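Local coordinates for periplasmic binding protein/LacI transcriptional regulator (Mycobacterium smegmatis, PDB 6HYH) that binds furanose sugars, here beta-D-fucofuranose, and probably delivers L-arabinofuranose to a mycobacterial ABC transporter as its solute-binding protein, at residues D104-T109 and G155-I160; N146-E151 and I178-T183; Q211-G216 and D240-G245. All coordinates share one frame; numbering follows the deposited sequence.

Interaction 1: D104-T109 and G155-I160; sequences DRAVDT and GADPAI. With GYE (beta-D-fucofuranose), chain K.
Arg105 lies across Pro158 beside the bound sugar, in the cleft between the two lobes of a periplasmic binding protein fold. One lobe supplies the loop 104-109 after strand 100-103. The other supplies the start of helix 157-170. Arg105 CB sits 4.1 Å from Asp157 CB. CG is turned beside the backbone N (chi1 -69°), and from there to NE the chain is extended. The arginine chain crosses Pro158 at about a right angle, with Arg105 CG 3.4 Å from Pro158 CD. Arg105 NE gives an almost straight bond (175°) to the sugar O5 at 2.9 Å. At the tip, NH2 donates to the ring oxygen O4 of the sugar. NH1 is hydrogen-bonded to the carbonyl of Val81. The methyl of Ala156, the N-cap residue of the helix, covers one face of the guanidinium, with CB 3.4 Å from Arg105 NH1. The flat group is therefore held both along its edge and over a face. Asp104 OD2 accepts a hydrogen bond from the same sugar hydroxyl, O5, and also forms a salt bridge with Arg31. Asp104 OD1 is hydrogen-bonded to Ser79 OG. Asp157 OD1 forms a salt bridge with Arg83, and with Asp161 the residue makes a zinc site. Asp157 OD2 receives a weak bond from Ala106 N at 3.3 Å and lies 3.4 Å from Ala106 CB.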
ATOM      1  N   ASP A 104      -8.043  -1.947  11.830  1.00 56.21           N
ATOM      2  CA  ASP A 104      -7.466  -3.289  12.023  1.00 55.75           C
ATOM      3  C   ASP A 104      -7.211  -4.010  10.697  1.00 53.87           C
ATOM      4  O   ASP A 104      -6.067  -4.394  10.445  1.00 58.32           O
ATOM      5  CB  ASP A 104      -8.239  -4.174  13.038  1.00 57.12           C
ATOM      6  CG  ASP A 104      -9.322  -5.029  12.426  1.00 54.74           C
ATOM      7  OD1 ASP A 104      -9.912  -4.611  11.412  1.00 59.64           O
ATOM      8  OD2 ASP A 104      -9.546  -6.158  12.938  1.00 48.44           O
ATOM      9  N   ARG A 105      -8.208  -4.166   9.822  1.00 44.24           N
ATOM     10  CA  ARG A 105      -8.052  -4.957   8.600  1.00 47.17           C
ATOM     11  C   ARG A 105      -7.996  -4.051   7.368  1.00 49.15           C
ATOM     12  O   ARG A 105      -8.695  -3.038   7.297  1.00 52.18           O
ATOM     13  CB  ARG A 105      -9.200  -5.968   8.446  1.00 45.09           C
ATOM     14  CG  ARG A 105      -9.169  -7.079   9.469  1.00 44.78           C
ATOM     15  CD  ARG A 105     -10.112  -8.214   9.119  1.00 45.34           C
ATOM     16  NE  ARG A 105     -10.217  -9.159  10.239  1.00 42.22           N
ATOM     17  CZ  ARG A 105     -11.023 -10.219  10.268  1.00 42.64           C
ATOM     18  NH1 ARG A 105     -11.807 -10.495   9.240  1.00 44.44           N
ATOM     19  NH2 ARG A 105     -11.049 -11.017  11.328  1.00 44.67           N
ATOM     20  N   ALA A 106      -7.173  -4.425   6.388  1.00 37.29           N
ATOM     21  CA  ALA A 106      -7.029  -3.621   5.182  1.00 38.44           C
ATOM     22  C   ALA A 106      -8.104  -3.947   4.143  1.00 39.99           C
ATOM     23  O   ALA A 106      -8.759  -4.994   4.189  1.00 38.24           O
ATOM     24  CB  ALA A 106      -5.649  -3.829   4.565  1.00 41.18           C
ATOM     25  N   VAL A 107      -8.281  -3.016   3.197  1.00 43.63           N
ATOM     26  CA  VAL A 107      -9.090  -3.227   1.995  1.00 44.25           C
ATOM     27  C   VAL A 107      -8.145  -3.240   0.807  1.00 45.95           C
ATOM     28  O   VAL A 107      -7.101  -2.585   0.829  1.00 49.42           O
ATOM     29  CB  VAL A 107     -10.161  -2.135   1.768  1.00 45.58           C
ATOM     30  CG1 VAL A 107     -10.972  -1.875   3.030  1.00 45.08           C
ATOM     31  CG2 VAL A 107      -9.513  -0.856   1.251  1.00 44.37           C
ATOM     32  N   ASP A 108      -8.503  -3.983  -0.235  1.00 80.61           N
ATOM     33  CA  ASP A 108      -7.688  -4.040  -1.448  1.00 85.85           C
ATOM     34  C   ASP A 108      -8.475  -3.309  -2.525  1.00 87.82           C
ATOM     35  O   ASP A 108      -9.261  -3.905  -3.273  1.00 85.67           O
ATOM     36  CB  ASP A 108      -7.311  -5.450  -1.856  1.00 81.93           C
ATOM     37  CG  ASP A 108      -5.876  -5.527  -2.352  1.00 92.66           C
ATOM     38  OD1 ASP A 108      -5.511  -4.707  -3.232  1.00 96.56           O
ATOM     39  OD2 ASP A 108      -5.100  -6.349  -1.811  1.00 94.36           O
ATOM     40  N   THR A 109      -8.219  -2.006  -2.610  1.00 67.73           N
ATOM     41  CA  THR A 109      -8.991  -1.086  -3.419  1.00 69.21           C
ATOM     42  C   THR A 109      -8.146  -0.537  -4.555  1.00 74.41           C
ATOM     43  O   THR A 109      -6.934  -0.308  -4.422  1.00 73.28           O
ATOM     44  CB  THR A 109      -9.514   0.094  -2.593  1.00 65.73           C
ATOM     45  OG1 THR A 109     -10.328   0.937  -3.425  1.00 72.67           O
ATOM     46  CG2 THR A 109      -8.357   0.913  -2.062  1.00 63.50           C
ATOM     47  N   GLY A 155      -9.451 -14.771   3.097  1.00 45.87           N
ATOM     48  CA  GLY A 155      -9.825 -13.503   2.501  1.00 43.30           C
ATOM     49  C   GLY A 155      -9.563 -12.292   3.365  1.00 42.35           C
ATOM     50  O   GLY A 155      -9.543 -11.168   2.832  1.00 42.49           O
ATOM     51  N   ALA A 156      -9.367 -12.474   4.681  1.00 53.65           N
ATOM     52  CA  ALA A 156      -9.128 -11.365   5.611  1.00 49.33           C
ATOM     53  C   ALA A 156      -7.651 -10.978   5.658  1.00 48.56           C
ATOM     54  O   ALA A 156      -6.764 -11.837   5.561  1.00 47.45           O
ATOM     55  CB  ALA A 156      -9.603 -11.719   7.021  1.00 45.37           C
ATOM     56  N   ASP A 157      -7.393  -9.667   5.767  1.00 52.22           N
ATOM     57  CA  ASP A 157      -6.046  -9.119   5.831  1.00 46.36           C
ATOM     58  C   ASP A 157      -5.168  -9.917   6.796  1.00 51.04           C
ATOM     59  O   ASP A 157      -4.128 -10.462   6.391  1.00 54.39           O
ATOM     60  CB  ASP A 157      -6.115  -7.658   6.248  1.00 51.44           C
ATOM     61  CG  ASP A 157      -4.820  -6.910   5.979  1.00 55.09           C
ATOM     62  OD1 ASP A 157      -4.245  -7.137   4.885  1.00 56.52           O
ATOM     63  OD2 ASP A 157      -4.398  -6.078   6.835  1.00 53.33           O
ATOM     64  N   PRO A 158      -5.556 -10.032   8.075  1.00 40.19           N
ATOM     65  CA  PRO A 158      -4.656 -10.681   9.054  1.00 37.06           C
ATOM     66  C   PRO A 158      -4.265 -12.113   8.707  1.00 38.99           C
ATOM     67  O   PRO A 158      -3.104 -12.502   8.914  1.00 36.45           O
ATOM     68  CB  PRO A 158      -5.461 -10.620  10.370  1.00 35.65           C
ATOM     69  CG  PRO A 158      -6.904 -10.227   9.969  1.00 36.50           C
ATOM     70  CD  PRO A 158      -6.728  -9.398   8.722  1.00 37.09           C
ATOM     71  N   ALA A 159      -5.204 -12.926   8.206  1.00 44.23           N
ATOM     72  CA  ALA A 159      -4.872 -14.307   7.858  1.00 40.65           C
ATOM     73  C   ALA A 159      -3.804 -14.360   6.772  1.00 44.18           C
ATOM     74  O   ALA A 159      -2.784 -15.052   6.918  1.00 47.35           O
ATOM     75  CB  ALA A 159      -6.123 -15.047   7.411  1.00 43.71           C
ATOM     76  N   ILE A 160      -4.007 -13.600   5.692  1.00 37.88           N
ATOM     77  CA  ILE A 160      -3.076 -13.605   4.560  1.00 39.82           C
ATOM     78  C   ILE A 160      -1.697 -13.124   5.001  1.00 41.75           C
ATOM     79  O   ILE A 160      -0.661 -13.746   4.695  1.00 43.10           O
ATOM     80  CB  ILE A 160      -3.649 -12.748   3.415  1.00 39.14           C
ATOM     81  CG1 ILE A 160      -4.914 -13.399   2.846  1.00 37.24           C
ATOM     82  CG2 ILE A 160      -2.618 -12.519   2.343  1.00 43.23           C
ATOM     83  CD1 ILE A 160      -5.828 -12.455   2.130  1.00 40.50           C
TER
HETATM   84  O3  GYE K 409      -6.461 -11.680  15.177  1.00 31.06           O
HETATM   85  C2  GYE K 409      -8.834 -12.361  15.324  1.00 31.97           C
HETATM   86  C1  GYE K 409     -10.113 -11.665  14.859  1.00 32.51           C
HETATM   87  O5  GYE K 409      -8.456  -8.765  12.450  1.00 32.35           O
HETATM   88  C6  GYE K 409      -6.367  -8.914  13.747  1.00 31.20           C
HETATM   89  O4  GYE K 409      -9.672 -10.673  13.924  1.00 32.49           O
HETATM   90  C5  GYE K 409      -7.869  -9.127  13.709  1.00 31.64           C
HETATM   91  C4  GYE K 409      -8.240 -10.578  13.923  1.00 31.84           C
HETATM   92  C3  GYE K 409      -7.811 -11.226  15.232  1.00 31.37           C
HETATM   93  O1  GYE K 409     -11.044 -12.514  14.246  1.00 33.35           O
HETATM   94  O2  GYE K 409      -8.878 -12.845  16.660  1.00 31.72           O

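Interaction 2: N146-E151 and I178-T183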
ATOM      1  N   ASN A 146       7.669 -30.759  12.491  1.00 65.97           N
ATOM      2  CA  ASN A 146       6.453 -30.736  11.699  1.00 66.76           C
ATOM      3  C   ASN A 146       5.497 -29.696  12.251  1.00 62.10           C
ATOM      4  O   ASN A 146       5.061 -29.777  13.409  1.00 61.12           O
ATOM      5  CB  ASN A 146       5.794 -32.113  11.698  1.00 72.53           C
ATOM      6  CG  ASN A 146       6.403 -33.045  10.671  1.00 74.28           C
ATOM      7  OD1 ASN A 146       6.478 -32.721   9.485  1.00 74.90           O
ATOM      8  ND2 ASN A 146       6.870 -34.202  11.129  1.00 77.00           N
ATOM      9  N   ILE A 147       5.141 -28.749  11.395  1.00 58.89           N
ATOM     10  CA  ILE A 147       4.335 -27.611  11.784  1.00 55.16           C
ATOM     11  C   ILE A 147       2.983 -27.768  11.110  1.00 54.63           C
ATOM     12  O   ILE A 147       2.884 -28.259   9.977  1.00 59.04           O
ATOM     13  CB  ILE A 147       5.010 -26.272  11.423  1.00 54.16           C
ATOM     14  CG1 ILE A 147       6.372 -26.176  12.114  1.00 52.15           C
ATOM     15  CG2 ILE A 147       4.133 -25.111  11.871  1.00 53.22           C
ATOM     16  CD1 ILE A 147       7.335 -25.236  11.444  1.00 54.37           C
ATOM     17  N   VAL A 148       1.946 -27.422  11.842  1.00 60.69           N
ATOM     18  CA  VAL A 148       0.578 -27.423  11.366  1.00 59.39           C
ATOM     19  C   VAL A 148       0.083 -25.994  11.515  1.00 61.00           C
ATOM     20  O   VAL A 148       0.409 -25.338  12.507  1.00 60.26           O
ATOM     21  CB  VAL A 148      -0.275 -28.398  12.187  1.00 60.89           C
ATOM     22  CG1 VAL A 148      -1.627 -28.373  11.676  1.00 62.80           C
ATOM     23  CG2 VAL A 148       0.309 -29.794  12.117  1.00 65.02           C
ATOM     24  N   GLN A 149      -0.597 -25.467  10.502  1.00 58.54           N
ATOM     25  CA  GLN A 149      -1.073 -24.083  10.548  1.00 56.31           C
ATOM     26  C   GLN A 149      -2.598 -24.045  10.579  1.00 56.72           C
ATOM     27  O   GLN A 149      -3.266 -24.591   9.689  1.00 56.89           O
ATOM     28  CB  GLN A 149      -0.563 -23.233   9.366  1.00 58.04           C
ATOM     29  CG  GLN A 149      -0.224 -21.796   9.801  1.00 53.45           C
ATOM     30  CD  GLN A 149       0.522 -20.933   8.773  1.00 56.13           C
ATOM     31  OE1 GLN A 149      -0.087 -20.117   8.088  1.00 54.96           O
ATOM     32  NE2 GLN A 149       1.851 -21.109   8.672  1.00 58.76           N
ATOM     33  N   LEU A 150      -3.139 -23.354  11.580  1.00 40.33           N
ATOM     34  CA  LEU A 150      -4.564 -23.067  11.664  1.00 39.63           C
ATOM     35  C   LEU A 150      -4.749 -21.665  11.089  1.00 38.18           C
ATOM     36  O   LEU A 150      -4.318 -20.676  11.709  1.00 38.74           O
ATOM     37  CB  LEU A 150      -5.054 -23.152  13.113  1.00 38.53           C
ATOM     38  CG  LEU A 150      -4.726 -24.466  13.832  1.00 35.12           C
ATOM     39  CD1 LEU A 150      -5.419 -24.591  15.185  1.00 34.48           C
ATOM     40  CD2 LEU A 150      -5.163 -25.558  12.920  1.00 39.78           C
ATOM     41  N   GLU A 151      -5.411 -21.571   9.926  1.00 52.16           N
ATOM     42  CA  GLU A 151      -5.449 -20.347   9.135  1.00 50.40           C
ATOM     43  C   GLU A 151      -6.733 -19.554   9.410  1.00 51.17           C
ATOM     44  O   GLU A 151      -7.783 -20.120   9.735  1.00 53.00           O
ATOM     45  CB  GLU A 151      -5.380 -20.684   7.638  1.00 54.80           C
ATOM     46  CG  GLU A 151      -3.995 -20.804   7.046  1.00 56.50           C
ATOM     47  CD  GLU A 151      -4.023 -21.364   5.628  1.00 60.96           C
ATOM     48  OE1 GLU A 151      -4.866 -22.247   5.367  1.00 64.19           O
ATOM     49  OE2 GLU A 151      -3.214 -20.918   4.774  1.00 66.37           O
ATOM     50  N   ILE A 178       5.906 -26.887   7.115  1.00 52.88           N
ATOM     51  CA  ILE A 178       4.472 -26.837   7.357  1.00 53.07           C
ATOM     52  C   ILE A 178       3.882 -27.961   6.519  1.00 56.50           C
ATOM     53  O   ILE A 178       3.867 -27.885   5.285  1.00 59.44           O
ATOM     54  CB  ILE A 178       3.875 -25.474   6.987  1.00 52.50           C
ATOM     55  CG1 ILE A 178       4.527 -24.370   7.823  1.00 50.02           C
ATOM     56  CG2 ILE A 178       2.345 -25.482   7.189  1.00 52.82           C
ATOM     57  CD1 ILE A 178       4.165 -22.951   7.393  1.00 51.15           C
ATOM     58  N   VAL A 179       3.460 -29.034   7.183  1.00 53.31           N
ATOM     59  CA  VAL A 179       2.915 -30.187   6.477  1.00 50.96           C
ATOM     60  C   VAL A 179       1.437 -30.000   6.170  1.00 54.12           C
ATOM     61  O   VAL A 179       0.949 -30.430   5.118  1.00 61.18           O
ATOM     62  CB  VAL A 179       3.186 -31.461   7.273  1.00 53.44           C
ATOM     63  CG1 VAL A 179       4.660 -31.538   7.554  1.00 59.01           C
ATOM     64  CG2 VAL A 179       2.393 -31.441   8.543  1.00 57.55           C
ATOM     65  N   ALA A 180       0.710 -29.369   7.085  1.00 71.46           N
ATOM     66  CA  ALA A 180      -0.725 -29.201   6.960  1.00 70.01           C
ATOM     67  C   ALA A 180      -1.047 -27.763   7.329  1.00 68.35           C
ATOM     68  O   ALA A 180      -0.438 -27.198   8.247  1.00 67.48           O
ATOM     69  CB  ALA A 180      -1.486 -30.167   7.864  1.00 67.92           C
ATOM     70  N   SER A 181      -1.952 -27.158   6.566  1.00 62.98           N
ATOM     71  CA  SER A 181      -2.353 -25.777   6.808  1.00 62.34           C
ATOM     72  C   SER A 181      -3.761 -25.598   6.260  1.00 62.40           C
ATOM     73  O   SER A 181      -4.001 -25.862   5.074  1.00 65.60           O
ATOM     74  CB  SER A 181      -1.375 -24.790   6.157  1.00 61.34           C
ATOM     75  OG  SER A 181      -1.634 -23.450   6.574  1.00 64.74           O
ATOM     76  N   GLN A 182      -4.701 -25.210   7.124  1.00 54.04           N
ATOM     77  CA  GLN A 182      -6.057 -25.009   6.641  1.00 57.25           C
ATOM     78  C   GLN A 182      -6.801 -24.015   7.526  1.00 53.00           C
ATOM     79  O   GLN A 182      -6.424 -23.763   8.670  1.00 49.76           O
ATOM     80  CB  GLN A 182      -6.814 -26.331   6.550  1.00 58.00           C
ATOM     81  CG  GLN A 182      -8.143 -26.137   5.889  1.00 60.84           C
ATOM     82  CD  GLN A 182      -9.143 -27.197   6.253  1.00 65.71           C
ATOM     83  OE1 GLN A 182      -8.777 -28.330   6.604  1.00 70.86           O
ATOM     84  NE2 GLN A 182     -10.425 -26.813   6.246  1.00 69.21           N
ATOM     85  N   THR A 183      -7.876 -23.456   6.979  1.00 55.29           N
ATOM     86  CA  THR A 183      -8.559 -22.342   7.616  1.00 54.22           C
ATOM     87  C   THR A 183      -9.503 -22.849   8.703  1.00 55.06           C
ATOM     88  O   THR A 183     -10.092 -23.932   8.590  1.00 59.76           O
ATOM     89  CB  THR A 183      -9.307 -21.511   6.563  1.00 53.21           C
ATOM     90  OG1 THR A 183     -10.068 -20.470   7.185  1.00 55.12           O
ATOM     91  CG2 THR A 183     -10.229 -22.384   5.756  1.00 59.88           C
TER
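Ile147 and Ile178 face the same side of two parallel neighbouring strands, the first and last elements of a beta-alpha-beta unit. Helix 157-170 makes the crossover, and 176-183 is the outermost strand of its sheet within the chain. The short segments run 9° from parallel. Four backbone bonds join them. Val179 N reaches Ile147 O at the start, and Glu151 N reaches Gln182 O at the end. This last donor stands well above the carbonyl plane, 40° out of it. Between Ile147 and Val148 the register slips by one residue, a beta bulge that takes in Val179.

The close-packed side is the one that carries Ile147, Gln149 and Ile178, under helix 157-170. Ile147 CB lies 4.1 Å from Ile178 CG1, and both side chains also meet Ile170 of the helix. The extended Gln149 side chain leans toward Ile178, bringing NE2 to 3.2 Å from Ile178 CD1. Gln149 OE1 probably accepts from Gln211 NE2. The other side, with Val148, Leu150 and Ala180, is more thinly joined across the pair: Val148 CG1 is 4.2 Å from Ala180 CB. There Phe198 of helix 188-201 touches all three residues.

The outer strand is the more open partner. All six of its residues keep some exposure, whereas the run Ile147 to Leu150 is buried. At the C-terminal end polar groups take over. The extended Glu151 chain runs alongside the neighbouring strand, near Ser181 and Gln182, and its OE2 forms a salt bridge with Lys163. Ser181 has OG anti to its own N (chi1 -170°). This lays Ser181 OG against Gln149 CB at 3.0 Å, with Glu151 CD 3.3 Å away.

Interaction 3: Q211-G216 and D240-G245. With ZN (zinc ion), chain C; GYE (beta-D-fucofuranose), chain K.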
ATOM      1  N   GLN A 211      -3.296 -18.867  13.979  1.00 38.71           N
ATOM      2  CA  GLN A 211      -3.309 -17.492  13.489  1.00 40.42           C
ATOM      3  C   GLN A 211      -4.071 -16.565  14.410  1.00 37.92           C
ATOM      4  O   GLN A 211      -3.813 -15.351  14.399  1.00 40.27           O
ATOM      5  CB  GLN A 211      -3.876 -17.415  12.067  1.00 41.33           C
ATOM      6  CG  GLN A 211      -2.921 -17.978  11.024  1.00 41.53           C
ATOM      7  CD  GLN A 211      -3.313 -17.578   9.652  1.00 42.97           C
ATOM      8  OE1 GLN A 211      -4.278 -16.833   9.471  1.00 42.14           O
ATOM      9  NE2 GLN A 211      -2.568 -18.055   8.658  1.00 47.33           N
ATOM     10  N   ASN A 212      -5.022 -17.084  15.183  1.00 29.12           N
ATOM     11  CA  ASN A 212      -5.508 -16.350  16.333  1.00 28.45           C
ATOM     12  C   ASN A 212      -5.584 -17.332  17.483  1.00 30.72           C
ATOM     13  O   ASN A 212      -5.770 -18.537  17.266  1.00 33.17           O
ATOM     14  CB  ASN A 212      -6.844 -15.617  16.056  1.00 26.56           C
ATOM     15  CG  ASN A 212      -8.078 -16.509  16.141  1.00 29.59           C
ATOM     16  OD1 ASN A 212      -8.021 -17.732  16.000  1.00 31.97           O
ATOM     17  ND2 ASN A 212      -9.229 -15.870  16.395  1.00 33.59           N
ATOM     18  N   ASP A 213      -5.365 -16.843  18.709  1.00 39.21           N
ATOM     19  CA  ASP A 213      -5.217 -17.851  19.741  1.00 40.85           C
ATOM     20  C   ASP A 213      -6.548 -18.470  20.136  1.00 42.77           C
ATOM     21  O   ASP A 213      -6.555 -19.489  20.831  1.00 42.20           O
ATOM     22  CB  ASP A 213      -4.393 -17.302  20.928  1.00 41.79           C
ATOM     23  CG  ASP A 213      -4.970 -16.078  21.568  1.00 40.28           C
ATOM     24  OD1 ASP A 213      -6.213 -15.962  21.522  1.00 45.44           O
ATOM     25  OD2 ASP A 213      -4.178 -15.256  22.124  1.00 36.24           O
ATOM     26  N   ASP A 214      -7.668 -17.958  19.627  1.00 51.05           N
ATOM     27  CA  ASP A 214      -8.927 -18.687  19.770  1.00 48.64           C
ATOM     28  C   ASP A 214      -8.869 -20.038  19.059  1.00 51.75           C
ATOM     29  O   ASP A 214      -9.251 -21.082  19.621  1.00 54.79           O
ATOM     30  CB  ASP A 214     -10.065 -17.834  19.227  1.00 48.37           C
ATOM     31  CG  ASP A 214     -10.636 -16.916  20.276  1.00 48.65           C
ATOM     32  OD1 ASP A 214     -11.237 -17.430  21.238  1.00 52.14           O
ATOM     33  OD2 ASP A 214     -10.444 -15.684  20.163  1.00 50.26           O
ATOM     34  N   MET A 215      -8.399 -20.045  17.812  1.00 37.97           N
ATOM     35  CA  MET A 215      -8.240 -21.334  17.142  1.00 40.69           C
ATOM     36  C   MET A 215      -7.246 -22.233  17.882  1.00 40.44           C
ATOM     37  O   MET A 215      -7.436 -23.449  17.930  1.00 43.55           O
ATOM     38  CB  MET A 215      -7.844 -21.111  15.683  1.00 42.82           C
ATOM     39  CG  MET A 215      -8.892 -20.295  14.917  1.00 40.25           C
ATOM     40  SD  MET A 215      -8.556 -20.209  13.133  1.00 43.64           S
ATOM     41  CE  MET A 215      -6.852 -19.658  13.089  1.00 39.91           C
ATOM     42  N   GLY A 216      -6.214 -21.650  18.502  1.00 36.10           N
ATOM     43  CA  GLY A 216      -5.314 -22.432  19.345  1.00 35.69           C
ATOM     44  C   GLY A 216      -5.991 -23.050  20.567  1.00 37.34           C
ATOM     45  O   GLY A 216      -5.650 -24.160  20.972  1.00 38.94           O
ATOM     46  N   ASP A 240      -2.455 -12.882  19.092  1.00 33.22           N
ATOM     47  CA  ASP A 240      -3.514 -12.111  19.764  1.00 33.53           C
ATOM     48  C   ASP A 240      -3.140 -11.748  21.209  1.00 33.56           C
ATOM     49  O   ASP A 240      -3.036 -10.563  21.565  1.00 34.32           O
ATOM     50  CB  ASP A 240      -4.875 -12.813  19.764  1.00 32.86           C
ATOM     51  CG  ASP A 240      -5.676 -12.514  18.499  1.00 37.60           C
ATOM     52  OD1 ASP A 240      -5.164 -11.735  17.651  1.00 37.83           O
ATOM     53  OD2 ASP A 240      -6.807 -13.049  18.356  1.00 40.76           O
ATOM     54  N   ALA A 241      -2.908 -12.741  22.054  1.00 31.22           N
ATOM     55  CA  ALA A 241      -2.709 -12.458  23.467  1.00 29.01           C
ATOM     56  C   ALA A 241      -4.018 -11.980  24.067  1.00 29.75           C
ATOM     57  O   ALA A 241      -4.072 -10.965  24.763  1.00 30.40           O
ATOM     58  CB  ALA A 241      -1.601 -11.426  23.674  1.00 29.80           C
ATOM     59  N   THR A 242      -5.084 -12.717  23.760  1.00 27.47           N
ATOM     60  CA  THR A 242      -6.392 -12.520  24.369  1.00 26.66           C
ATOM     61  C   THR A 242      -6.329 -12.888  25.844  1.00 26.96           C
ATOM     62  O   THR A 242      -5.317 -13.394  26.337  1.00 27.42           O
ATOM     63  CB  THR A 242      -7.424 -13.401  23.686  1.00 28.72           C
ATOM     64  OG1 THR A 242      -7.033 -14.765  23.875  1.00 29.02           O
ATOM     65  CG2 THR A 242      -7.493 -13.076  22.180  1.00 30.61           C
ATOM     66  N   HIS A 243      -7.430 -12.661  26.560  1.00 31.74           N
ATOM     67  CA  HIS A 243      -7.422 -13.058  27.964  1.00 29.05           C
ATOM     68  C   HIS A 243      -7.165 -14.541  28.067  1.00 30.56           C
ATOM     69  O   HIS A 243      -6.249 -14.977  28.774  1.00 34.97           O
ATOM     70  CB  HIS A 243      -8.736 -12.691  28.660  1.00 31.70           C
ATOM     71  CG  HIS A 243      -8.665 -12.732  30.165  1.00 34.38           C
ATOM     72  ND1 HIS A 243      -9.713 -12.331  30.979  1.00 33.00           N
ATOM     73  CD2 HIS A 243      -7.677 -13.133  31.006  1.00 32.52           C
ATOM     74  CE1 HIS A 243      -9.372 -12.484  32.250  1.00 32.89           C
ATOM     75  NE2 HIS A 243      -8.136 -12.959  32.297  1.00 33.85           N
ATOM     76  N   ASP A 244      -7.931 -15.343  27.330  1.00 31.62           N
ATOM     77  CA  ASP A 244      -7.804 -16.784  27.554  1.00 29.10           C
ATOM     78  C   ASP A 244      -6.537 -17.307  26.925  1.00 30.23           C
ATOM     79  O   ASP A 244      -5.918 -18.231  27.464  1.00 33.28           O
ATOM     80  CB  ASP A 244      -9.039 -17.533  27.049  1.00 30.01           C
ATOM     81  CG  ASP A 244     -10.297 -17.113  27.804  1.00 34.54           C
ATOM     82  OD1 ASP A 244     -10.140 -16.358  28.800  1.00 31.00           O
ATOM     83  OD2 ASP A 244     -11.426 -17.518  27.424  1.00 40.87           O
ATOM     84  N   GLY A 245      -6.126 -16.725  25.806  1.00 28.29           N
ATOM     85  CA  GLY A 245      -4.818 -17.046  25.270  1.00 27.70           C
ATOM     86  C   GLY A 245      -3.788 -16.960  26.380  1.00 25.48           C
ATOM     87  O   GLY A 245      -3.114 -17.948  26.687  1.00 27.61           O
TER
HETATM   88 ZN    ZN C 401     -11.628 -12.380  30.071  1.00 33.29          ZN
HETATM   89  O3  GYE K 409      -6.461 -11.680  15.177  1.00 31.06           O
HETATM   90  C2  GYE K 409      -8.834 -12.361  15.324  1.00 31.97           C
HETATM   91  C1  GYE K 409     -10.113 -11.665  14.859  1.00 32.51           C
HETATM   92  O5  GYE K 409      -8.456  -8.765  12.450  1.00 32.35           O
HETATM   93  C6  GYE K 409      -6.367  -8.914  13.747  1.00 31.20           C
HETATM   94  O4  GYE K 409      -9.672 -10.673  13.924  1.00 32.49           O
HETATM   95  C5  GYE K 409      -7.869  -9.127  13.709  1.00 31.64           C
HETATM   96  C4  GYE K 409      -8.240 -10.578  13.923  1.00 31.84           C
HETATM   97  C3  GYE K 409      -7.811 -11.226  15.232  1.00 31.37           C
HETATM   98  O1  GYE K 409     -11.044 -12.514  14.246  1.00 33.35           O
HETATM   99  O2  GYE K 409      -8.878 -12.845  16.660  1.00 31.72           O
HETATM  100  O   HOH W   1     -12.398 -14.363  29.592  0.50 18.37           O
HETATM  101  O   HOH W   2     -11.759 -11.198  28.417  1.00 22.01           O
HETATM  102  O   HOH W   3     -10.911 -14.389  30.758  0.50 70.87           O
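Asn212 and Asp240 meet at one hydroxyl of the bound fucofuranose. Asn212 ND2 donates to the sugar O2 in a nearly straight bond of 3.1 Å, and Asp240 OD2 accepts a hydrogen bond from that hydroxyl at 2.7 Å. Asp240 OD1 takes the neighbouring hydroxyl, O3, at 2.8 Å. The carboxylate thus grips two adjacent sugar hydroxyls. Asn212 is also the N-cap of helix 213-226: its OD1 accepts from Met215 N, so both ends of the amide are fixed. ND2 has a second acceptor in the carbonyl of Phe186.

Asp213 comes next and carries most of the contact. With chi1 at 58°, its carboxylate lies between its own N and carbonyl carbon and reaches the turn before helix 243-250. Asp213 OD1 accepts from Thr242 OG1 at 2.8 Å. Asp213 OD2 accepts from Thr242 N at 3.2 Å on its syn lone pair, and more weakly from Ala241 N. Thr242 OG1 caps its helix by accepting from Gly245 N. The carboxylate planes of Asp213 and Asp240 stand 88° apart, and Asp213 OD1 keeps 4.3 Å from Asp240 OD2. The bonds to Asp213 probably offset the repulsion. They are consistent with a second-shell role, holding the turn after Asp240.

Asp214 turns to other partners, Gly29 N and Arg188. Farther along the second segment, His243 ND1 binds a zinc ion at 2.1 Å, together with three waters. Asn212, the cap of one helix, and Asp240, just before the other, line the sugar pocket at the C-terminal ends of parallel strands 207-210 and 235-238, as in periplasmic binding proteins of this family.

In the fold
From the N terminus, loop 104-109 follows strand 100-103 of the first sheet. The chain adds strand 117-121 there, then crosses to the second lobe, and interaction 1 closes this 45-residue span by setting 155-160 against the loop across the cleft. Interaction 2 opens inside that span, at 146-151, and closes after it, at 178-183, so the two contacts cross. Helix 157-170 starts in interaction 1 and is the crossover of interaction 2. Interaction 3 follows within the second lobe. Gln211 ties it to the others, with a probable bond from its N to Leu150 O and packing on Ala159. Interaction 1 joins the lobes, interaction 2 builds the sheet edge, and interactions 1 and 3 hold the sugar.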